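Tautomerase (Advenella mimigardefordensis DPN7, PDB 6VVW) belongs to the tautomerase superfamily, whose members are built from beta-alpha-beta units, and assembles as a trimer of identical subunits. Local coordinates at residues Thr87-Leu92 / Ser97-Met102. Numbering follows the deposited sequence.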
# COMPACT_ATOMS: atom_id res chain seq x y z
N THR A 87 2.57 -20.70 3.60
CA THR A 87 1.77 -20.83 2.38
C THR A 87 2.45 -20.17 1.20
O THR A 87 2.55 -20.75 0.11
CB THR A 87 0.38 -20.22 2.61
OG1 THR A 87 -0.34 -21.02 3.55
CG2 THR A 87 -0.41 -20.14 1.32
N ALA A 88 2.91 -18.93 1.40
CA ALA A 88 3.64 -18.23 0.36
C ALA A 88 4.78 -19.07 -0.17
O ALA A 88 5.00 -19.16 -1.38
CB ALA A 88 4.16 -16.90 0.89
N VAL A 89 5.52 -19.70 0.74
CA VAL A 89 6.60 -20.57 0.31
C VAL A 89 6.04 -21.75 -0.49
O VAL A 89 6.44 -21.98 -1.64
CB VAL A 89 7.41 -21.04 1.51
CG1 VAL A 89 8.24 -22.23 1.13
CG2 VAL A 89 8.30 -19.94 1.98
N THR A 90 5.12 -22.51 0.11
CA THR A 90 4.66 -23.75 -0.51
C THR A 90 4.19 -23.51 -1.93
O THR A 90 4.65 -24.18 -2.86
CB THR A 90 3.52 -24.39 0.30
OG1 THR A 90 2.47 -23.44 0.50
CG2 THR A 90 4.00 -24.89 1.66
N THR A 91 3.31 -22.53 -2.12
CA THR A 91 2.55 -22.41 -3.36
C THR A 91 2.97 -21.22 -4.23
O THR A 91 2.49 -21.12 -5.36
CB THR A 91 1.06 -22.34 -3.03
OG1 THR A 91 0.74 -23.44 -2.17
CG2 THR A 91 0.19 -22.48 -4.24
N LEU A 92 3.86 -20.34 -3.77
CA LEU A 92 4.49 -19.38 -4.65
C LEU A 92 5.89 -19.78 -5.08
O LEU A 92 6.48 -19.10 -5.91
CB LEU A 92 4.57 -18.00 -3.99
CG LEU A 92 3.29 -17.21 -3.75
CD1 LEU A 92 3.66 -15.85 -3.21
CD2 LEU A 92 2.46 -17.07 -5.03
N SER A 97 12.81 -16.70 3.60
CA SER A 97 13.50 -15.49 4.01
C SER A 97 13.06 -14.24 3.27
O SER A 97 13.31 -13.14 3.76
CB SER A 97 15.00 -15.65 3.79
OG SER A 97 15.54 -14.37 3.47
N CYS A 98 12.43 -14.38 2.10
CA CYS A 98 12.24 -13.25 1.21
C CYS A 98 10.85 -12.66 1.28
O CYS A 98 10.54 -11.73 0.52
CB CYS A 98 12.53 -13.64 -0.24
SG CYS A 98 11.08 -14.24 -1.10
N ILE A 99 10.01 -13.17 2.17
CA ILE A 99 8.66 -12.65 2.35
C ILE A 99 8.68 -11.63 3.48
O ILE A 99 9.08 -11.94 4.60
CB ILE A 99 7.68 -13.78 2.64
CG1 ILE A 99 7.45 -14.58 1.35
CG2 ILE A 99 6.39 -13.21 3.23
CD1 ILE A 99 7.67 -16.08 1.48
N ARG A 100 8.26 -10.41 3.18
CA ARG A 100 8.16 -9.39 4.20
C ARG A 100 6.69 -9.11 4.42
O ARG A 100 6.04 -8.52 3.56
CB ARG A 100 8.91 -8.13 3.78
CG ARG A 100 10.35 -8.35 3.81
CD ARG A 100 10.73 -9.07 5.07
NE ARG A 100 12.15 -8.91 5.32
CZ ARG A 100 13.05 -9.88 5.24
NH1 ARG A 100 12.67 -11.10 4.93
NH2 ARG A 100 14.32 -9.63 5.46
N THR A 101 6.17 -9.54 5.55
CA THR A 101 4.80 -9.23 5.91
C THR A 101 4.77 -8.02 6.83
O THR A 101 5.77 -7.66 7.45
CB THR A 101 4.14 -10.43 6.56
OG1 THR A 101 4.55 -11.59 5.85
CG2 THR A 101 2.64 -10.32 6.49
N MET A 102 3.62 -7.40 6.90
CA MET A 102 3.49 -6.08 7.50
C MET A 102 2.07 -6.01 8.06
O MET A 102 1.11 -5.84 7.29
CB MET A 102 3.74 -5.00 6.47
CG MET A 102 5.19 -4.83 6.03
SD MET A 102 5.72 -6.03 4.82
CE MET A 102 4.37 -5.82 3.68
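Ala88, on the last turns of helix 74-92, comes closest in backbone to Ile99, the first residue of strand 99-106, with their CA atoms 7.8 Å apart, and the two are joined through their side chains. The pair illustrates how a beta-alpha-beta unit of the tautomerase fold is closed: strand 62-69, helix 74-92 and strand 99-106 follow one another in the chain, and the helix packs over the sheet in which the two strands run parallel. After the helix, six residues bring the chain back into the sheet, and Ile99, the first strand residue, points its CA-CB bond toward the helix.

Ile99 does nearly all the work from the strand side. Its CG1 branch lies anti to the carbonyl carbon (chi1 -72°) and carries CD1 out to the helix, where this terminal methyl reaches two consecutive residues. It meets the methyl of Ala88, with CB and CD1 3.7 Å apart, while the short alanine side chain also lets Ile99 CG1 approach to 4.1 Å from Ala88 CB. Val89 adds its CG2 methyl from beside its own backbone N; its side chain is set obliquely to that of Ile99.

The interface is small, about 112 Å² with both sides summed, and its contacts are between apolar side chains, but it continues beyond the two segments. Ile99 also touches Val62 of the neighbouring strand and Asn85 one helical turn earlier, and Leu92 packs on Val62 and on Phe20 of helix 16-30. Farther along the strand, Thr101 and Met102 pair with an antiparallel strand of the second subunit, extending the sheet across the trimer interface. At the Val89 end of the contact, CG2 of Val89 stops 3.9 Å from Ile99 CD1.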